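Local coordinates for protein tRNA (Adenine(22)-N(1))-methyltransferase (Mycoplasma capricolum subsp. capricolum, PDB 6QE6) that probably methylates N1 of adenine 22 in tRNA, with S-adenosyl-L-homocysteine, the cofactor product, bound in this structure, at residues 115-120 against 142-147; 133-138 against 171-176. All coordinates share one frame; numbering follows the deposited sequence.

Contact 1. Residues 115-120 against 142-147. With SAH (S-adenosyl-L-homocysteine), chain C.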
loop_
_atom_site.group_PDB
_atom_site.type_symbol
_atom_site.label_atom_id
_atom_site.label_comp_id
_atom_site.label_asym_id
_atom_site.label_seq_id
_atom_site.Cartn_x
_atom_site.Cartn_y
_atom_site.Cartn_z
ATOM N N LEU A 115 3.369 -3.648 5.389
ATOM C CA LEU A 115 2.461 -4.617 5.979
ATOM C C LEU A 115 1.819 -5.430 4.865
ATOM O O LEU A 115 1.914 -5.086 3.680
ATOM C CB LEU A 115 1.404 -3.927 6.850
ATOM C CG LEU A 115 1.935 -3.070 8.014
ATOM C CD1 LEU A 115 0.836 -2.263 8.672
ATOM C CD2 LEU A 115 2.685 -3.923 9.067
ATOM N N GLY A 116 1.190 -6.548 5.257
ATOM C CA GLY A 116 0.416 -7.338 4.323
ATOM C C GLY A 116 -0.984 -6.774 4.081
ATOM O O GLY A 116 -1.550 -6.026 4.882
ATOM N N SER A 117 -1.554 -7.166 2.941
ATOM C CA SER A 117 -2.866 -6.670 2.542
ATOM C C SER A 117 -3.932 -6.999 3.573
ATOM O O SER A 117 -4.809 -6.177 3.853
ATOM C CB SER A 117 -3.242 -7.256 1.188
ATOM O OG SER A 117 -2.384 -6.727 0.199
ATOM N N GLN A 118 -3.886 -8.203 4.136
ATOM C CA GLN A 118 -4.864 -8.579 5.149
ATOM C C GLN A 118 -4.840 -7.597 6.313
ATOM O O GLN A 118 -5.873 -7.014 6.670
ATOM C CB GLN A 118 -4.578 -9.996 5.624
ATOM C CG GLN A 118 -5.789 -10.848 5.898
ATOM C CD GLN A 118 -5.496 -12.315 5.642
ATOM O OE1 GLN A 118 -5.860 -12.857 4.593
ATOM N NE2 GLN A 118 -4.796 -12.954 6.582
ATOM N N THR A 119 -3.649 -7.366 6.889
ATOM C CA THR A 119 -3.497 -6.373 7.955
ATOM C C THR A 119 -3.979 -4.998 7.512
ATOM O O THR A 119 -4.634 -4.284 8.279
ATOM C CB THR A 119 -2.030 -6.282 8.382
ATOM O OG1 THR A 119 -1.507 -7.596 8.588
ATOM C CG2 THR A 119 -1.882 -5.455 9.672
ATOM N N ILE A 120 -3.642 -4.611 6.279
ATOM C CA ILE A 120 -3.965 -3.280 5.788
ATOM C C ILE A 120 -5.470 -3.121 5.641
ATOM O O ILE A 120 -6.047 -2.110 6.054
ATOM C CB ILE A 120 -3.233 -3.016 4.463
ATOM C CG1 ILE A 120 -1.734 -2.819 4.713
ATOM C CG2 ILE A 120 -3.815 -1.791 3.800
ATOM C CD1 ILE A 120 -0.914 -2.899 3.471
ATOM N N VAL A 142 -2.700 -7.119 -3.741
ATOM C CA VAL A 142 -3.675 -6.234 -3.110
ATOM C C VAL A 142 -5.054 -6.315 -3.753
ATOM O O VAL A 142 -5.783 -5.323 -3.785
ATOM C CB VAL A 142 -3.158 -4.783 -3.123
ATOM C CG1 VAL A 142 -1.931 -4.681 -2.255
ATOM C CG2 VAL A 142 -2.848 -4.310 -4.543
ATOM N N LYS A 143 -5.440 -7.490 -4.243
ATOM C CA LYS A 143 -6.777 -7.637 -4.819
ATOM C C LYS A 143 -7.868 -7.207 -3.831
ATOM O O LYS A 143 -8.864 -6.596 -4.221
ATOM C CB LYS A 143 -6.988 -9.083 -5.281
ATOM C CG LYS A 143 -8.421 -9.567 -5.158
ATOM C CD LYS A 143 -8.920 -10.234 -6.432
ATOM C CE LYS A 143 -10.312 -10.827 -6.236
ATOM N NZ LYS A 143 -10.599 -11.862 -7.257
ATOM N N ASN A 144 -7.687 -7.500 -2.547
ATOM C CA ASN A 144 -8.684 -7.115 -1.560
ATOM C C ASN A 144 -8.682 -5.605 -1.320
ATOM O O ASN A 144 -9.720 -5.044 -0.980
ATOM C CB ASN A 144 -8.453 -7.896 -0.254
ATOM C CG ASN A 144 -6.970 -7.787 0.274
ATOM O OD1 ASN A 144 -6.058 -7.357 -0.466
ATOM N ND2 ASN A 144 -6.741 -8.192 1.547
ATOM N N LEU A 145 -7.545 -4.925 -1.504
ATOM C CA LEU A 145 -7.529 -3.468 -1.391
ATOM C C LEU A 145 -8.169 -2.789 -2.601
ATOM O O LEU A 145 -8.758 -1.710 -2.459
ATOM C CB LEU A 145 -6.095 -2.948 -1.208
ATOM C CG LEU A 145 -5.289 -3.553 -0.054
ATOM C CD1 LEU A 145 -3.970 -2.806 0.208
ATOM C CD2 LEU A 145 -6.161 -3.609 1.203
ATOM N N ARG A 146 -8.058 -3.389 -3.792
ATOM C CA ARG A 146 -8.704 -2.806 -4.958
ATOM C C ARG A 146 -10.220 -2.988 -4.881
ATOM O O ARG A 146 -10.981 -2.079 -5.232
ATOM C CB ARG A 146 -8.118 -3.419 -6.236
ATOM C CG ARG A 146 -6.714 -2.883 -6.577
ATOM C CD ARG A 146 -6.189 -3.303 -7.962
ATOM N NE ARG A 146 -5.865 -4.710 -7.925
ATOM C CZ ARG A 146 -4.640 -5.224 -7.942
ATOM N NH1 ARG A 146 -3.560 -4.458 -8.045
ATOM N NH2 ARG A 146 -4.514 -6.534 -7.875
ATOM N N LEU A 147 -10.667 -4.149 -4.397
ATOM C CA LEU A 147 -12.086 -4.388 -4.167
ATOM C C LEU A 147 -12.650 -3.375 -3.185
ATOM O O LEU A 147 -13.751 -2.847 -3.375
ATOM C CB LEU A 147 -12.274 -5.804 -3.624
ATOM C CG LEU A 147 -13.490 -6.665 -3.969
ATOM C CD1 LEU A 147 -14.052 -6.343 -5.355
ATOM C CD2 LEU A 147 -13.065 -8.136 -3.896
HETATM N N SAH C . 6.956 1.810 7.606
HETATM C CA SAH C . 8.247 1.133 7.543
HETATM C CB SAH C . 8.321 0.006 8.584
HETATM C CG SAH C . 7.389 -1.190 8.380
HETATM S SD SAH C . 7.692 -2.498 9.597
HETATM C C SAH C . 8.523 0.575 6.144
HETATM O O SAH C . 7.602 0.383 5.344
HETATM O OXT SAH C . 9.673 0.298 5.782
HETATM C "C5'" SAH C . 5.944 -2.552 10.057
HETATM C "C4'" SAH C . 5.636 -1.639 11.238
HETATM O "O4'" SAH C . 4.240 -1.548 11.396
HETATM C "C3'" SAH C . 6.167 -2.185 12.551
HETATM O "O3'" SAH C . 6.906 -1.182 13.210
HETATM C "C2'" SAH C . 4.930 -2.530 13.364
HETATM O "O2'" SAH C . 5.157 -2.231 14.714
HETATM C "C1'" SAH C . 3.877 -1.635 12.750
HETATM N N9 SAH C . 2.522 -2.183 12.820
HETATM C C8 SAH C . 2.142 -3.485 12.661
HETATM N N7 SAH C . 0.789 -3.541 12.788
HETATM C C5 SAH C . 0.315 -2.311 13.014
HETATM C C6 SAH C . -0.968 -1.828 13.223
HETATM N N6 SAH C . -2.016 -2.647 13.213
HETATM N N1 SAH C . -1.143 -0.481 13.445
HETATM C C2 SAH C . -0.063 0.379 13.452
HETATM N N3 SAH C . 1.206 -0.119 13.245
HETATM C C4 SAH C . 1.390 -1.442 13.030
#
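Ser117 OG meets Val142 and is gripped by two oxygens of the chain that leads into Val142: Ser141 O and Ser138 OG, both hydrogen-bonded to it. With OG beside the backbone N and anti to the carbonyl carbon (chi1 -68°), the hydroxyl projects toward the start of helix 143-151, where Val142 CG1 lies 3.2 Å from Ser117 OG. Asn144 approaches the same serine from its carbon side, with its OD1 3.3 Å from Ser117 CB. Its chi1 of 52° places CG between the backbone N and the carbonyl carbon, folding the amide back over the first turn. There OD1 accepts a weak bond from Leu145 N at 3.0 Å, bent to 121° at the hydrogen. Asn144 ND2 faces Ser117 O at 3.6 Å, a polar approach without a hydrogen bond. Gly116 and Val142 are the N-cap residues of helices 117-124 and 143-151, so two helix starts come together here. Both helices belong to the Rossmann-like fold of class I methyltransferases, each at the end of a parallel strand. One turn on from the serine the contact becomes apolar: Ile120 and Leu145 cross at about a right angle, Ile120 CG2 resting 3.7 Å from Leu145 CD1. The other branch, Leu145 CD2, sits 3.9 Å from Ser117 O. At the far end of 115-120 the cofactor product takes over as partner, with Leu115 CD2 3.7 Å from C8 of the SAH adenine and equally near C5' of its ribose.

Contact 2. Residues 133-138 against 171-176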
loop_
_atom_site.group_PDB
_atom_site.type_symbol
_atom_site.label_atom_id
_atom_site.label_comp_id
_atom_site.label_asym_id
_atom_site.label_seq_id
_atom_site.Cartn_x
_atom_site.Cartn_y
_atom_site.Cartn_z
ATOM N N ASN A 133 -6.664 10.658 1.242
ATOM C CA ASN A 133 -5.961 9.789 0.309
ATOM C C ASN A 133 -5.149 8.764 1.079
ATOM O O ASN A 133 -4.657 9.038 2.172
ATOM C CB ASN A 133 -4.984 10.527 -0.605
ATOM C CG ASN A 133 -5.628 11.612 -1.397
ATOM O OD1 ASN A 133 -6.203 11.368 -2.461
ATOM N ND2 ASN A 133 -5.517 12.839 -0.902
ATOM N N TYR A 134 -5.008 7.585 0.489
ATOM C CA TYR A 134 -4.104 6.572 0.992
ATOM C C TYR A 134 -3.014 6.354 -0.034
ATOM O O TYR A 134 -3.280 6.339 -1.240
ATOM C CB TYR A 134 -4.818 5.248 1.260
ATOM C CG TYR A 134 -5.775 5.317 2.416
ATOM C CD1 TYR A 134 -5.333 5.099 3.716
ATOM C CD2 TYR A 134 -7.120 5.618 2.212
ATOM C CE1 TYR A 134 -6.195 5.173 4.776
ATOM C CE2 TYR A 134 -7.993 5.686 3.271
ATOM C CZ TYR A 134 -7.530 5.464 4.547
ATOM O OH TYR A 134 -8.403 5.528 5.605
ATOM N N ILE A 135 -1.790 6.194 0.447
ATOM C CA ILE A 135 -0.751 5.526 -0.319
ATOM C C ILE A 135 -0.354 4.289 0.465
ATOM O O ILE A 135 0.123 4.393 1.602
ATOM C CB ILE A 135 0.458 6.430 -0.582
ATOM C CG1 ILE A 135 -0.005 7.745 -1.221
ATOM C CG2 ILE A 135 1.495 5.677 -1.438
ATOM C CD1 ILE A 135 1.071 8.769 -1.290
ATOM N N ILE A 136 -0.548 3.124 -0.138
ATOM C CA ILE A 136 -0.250 1.853 0.498
ATOM C C ILE A 136 0.859 1.148 -0.278
ATOM O O ILE A 136 0.868 1.137 -1.513
ATOM C CB ILE A 136 -1.521 0.992 0.590
ATOM C CG1 ILE A 136 -2.493 1.655 1.582
ATOM C CG2 ILE A 136 -1.174 -0.445 0.952
ATOM C CD1 ILE A 136 -3.949 1.518 1.207
ATOM N N CYS A 137 1.815 0.591 0.458
ATOM C CA CYS A 137 2.888 -0.230 -0.097
ATOM C C CYS A 137 2.810 -1.586 0.604
ATOM O O CYS A 137 3.482 -1.820 1.610
ATOM C CB CYS A 137 4.260 0.446 0.087
ATOM S SG CYS A 137 5.612 -0.437 -0.710
ATOM N N SER A 138 1.976 -2.471 0.072
ATOM C CA SER A 138 1.769 -3.792 0.654
ATOM C C SER A 138 2.841 -4.769 0.189
ATOM O O SER A 138 3.349 -4.686 -0.936
ATOM C CB SER A 138 0.393 -4.329 0.273
ATOM O OG SER A 138 0.124 -5.545 0.935
ATOM N N LEU A 171 2.300 -1.240 -4.711
ATOM C CA LEU A 171 2.023 0.129 -4.330
ATOM C C LEU A 171 0.720 0.566 -4.983
ATOM O O LEU A 171 0.541 0.386 -6.191
ATOM C CB LEU A 171 3.182 1.044 -4.728
ATOM C CG LEU A 171 2.983 2.531 -4.450
ATOM C CD1 LEU A 171 4.201 3.150 -3.814
ATOM C CD2 LEU A 171 2.665 3.235 -5.750
ATOM N N ILE A 172 -0.180 1.137 -4.180
ATOM C CA ILE A 172 -1.488 1.560 -4.652
ATOM C C ILE A 172 -1.860 2.868 -3.957
ATOM O O ILE A 172 -1.680 3.018 -2.742
ATOM C CB ILE A 172 -2.554 0.458 -4.428
ATOM C CG1 ILE A 172 -3.936 0.920 -4.922
ATOM C CG2 ILE A 172 -2.555 -0.033 -2.979
ATOM C CD1 ILE A 172 -5.034 -0.144 -4.869
ATOM N N GLU A 173 -2.324 3.836 -4.742
ATOM C CA GLU A 173 -2.732 5.142 -4.247
ATOM C C GLU A 173 -4.236 5.293 -4.456
ATOM O O GLU A 173 -4.737 5.121 -5.572
ATOM C CB GLU A 173 -1.979 6.282 -4.946
ATOM C CG GLU A 173 -2.692 7.636 -4.776
ATOM C CD GLU A 173 -1.809 8.856 -5.057
ATOM O OE1 GLU A 173 -0.760 8.702 -5.728
ATOM O OE2 GLU A 173 -2.174 9.975 -4.613
ATOM N N ILE A 174 -4.950 5.610 -3.381
ATOM C CA ILE A 174 -6.401 5.704 -3.395
ATOM C C ILE A 174 -6.786 7.147 -3.088
ATOM O O ILE A 174 -6.394 7.689 -2.043
ATOM C CB ILE A 174 -7.033 4.727 -2.393
ATOM C CG1 ILE A 174 -6.627 3.294 -2.744
ATOM C CG2 ILE A 174 -8.557 4.877 -2.363
ATOM C CD1 ILE A 174 -6.997 2.291 -1.684
ATOM N N ASN A 175 -7.529 7.772 -4.018
ATOM C CA ASN A 175 -8.039 9.136 -3.884
ATOM C C ASN A 175 -9.534 9.077 -3.602
ATOM O O ASN A 175 -10.333 8.835 -4.518
ATOM C CB ASN A 175 -7.776 9.952 -5.149
ATOM C CG ASN A 175 -8.253 11.407 -5.023
ATOM O OD1 ASN A 175 -8.805 11.809 -3.991
ATOM N ND2 ASN A 175 -8.025 12.205 -6.071
ATOM N N LYS A 176 -9.909 9.349 -2.345
ATOM C CA LYS A 176 -11.295 9.193 -1.914
ATOM C C LYS A 176 -12.214 10.252 -2.495
ATOM O O LYS A 176 -13.435 10.068 -2.486
ATOM C CB LYS A 176 -11.387 9.217 -0.383
ATOM C CG LYS A 176 -10.685 8.045 0.287
ATOM C CD LYS A 176 -10.537 8.277 1.777
ATOM C CE LYS A 176 -11.906 8.395 2.430
ATOM N NZ LYS A 176 -11.776 8.615 3.897
HETATM O O HOH W 1 -4.794 10.625 -4.606
#
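Ile136 and Ile172 lie side by side, with Ile136 CB 3.9 Å from Ile172 CG2. They form an antiparallel hydrogen-bonded pair in the mixed sheet of the methyltransferase fold, where strand 168-175, the one reversed strand, is inserted between 133-138 and the edge strand 155-163. Ile136 CD1 reaches diagonally to Ile174 CD1, extending the apolar patch toward Tyr134. The opposite face carries Ile135, Cys137 and Leu171, which pack under helix 24-31; that helix brings Arg25, an SAH-binding residue, against Cys137. The backbones are stitched by two reciprocal pairs of bonds. The straightest, from Ile136 N to Ile172 O, measures 2.8 Å with 176° at the hydrogen. Toward the end of the pairing, Lys176 CD comes obliquely to Tyr134 CE2 at 3.9 Å, while Lys176 NZ and Tyr134 OH both bind Asp127 OD1. On the other face the Asn133 and Asn175 amides run alongside each other, planes 53° apart, with Asn133 OD1 only 3.1 Å from Asn175 OD1. As both are acceptors, neither bonds the other: Asn175 OD1 takes Asn177 N, Asp108 O holds Asn133 ND2, and a water donates to both Asn133 OD1 and Glu173 OE2, 2.7 Å from each.

The two contacts have centres about 10 Å apart, and their segments alternate along the chain: 115-120, 133-138, 142-147, 171-176. Strand 133-138 of contact 2 is the element between the two helices of contact 1, following helix 117-124 and leading into helix 143-151. The contacts touch directly: Ile120 CD1 packs 3.5 Å from Ile136 CG2, and Leu145 also touches Ile136. The two helices follow the C-terminal ends of strands 109-115 and 133-138, with Leu115 at the SAH pocket. Contact 2 carries the sheet on to the reversed strand 168-175, beyond which the edge strand 155-163 returns to the common direction, the 3-2-1-4-5-7-6 order of class I methyltransferases.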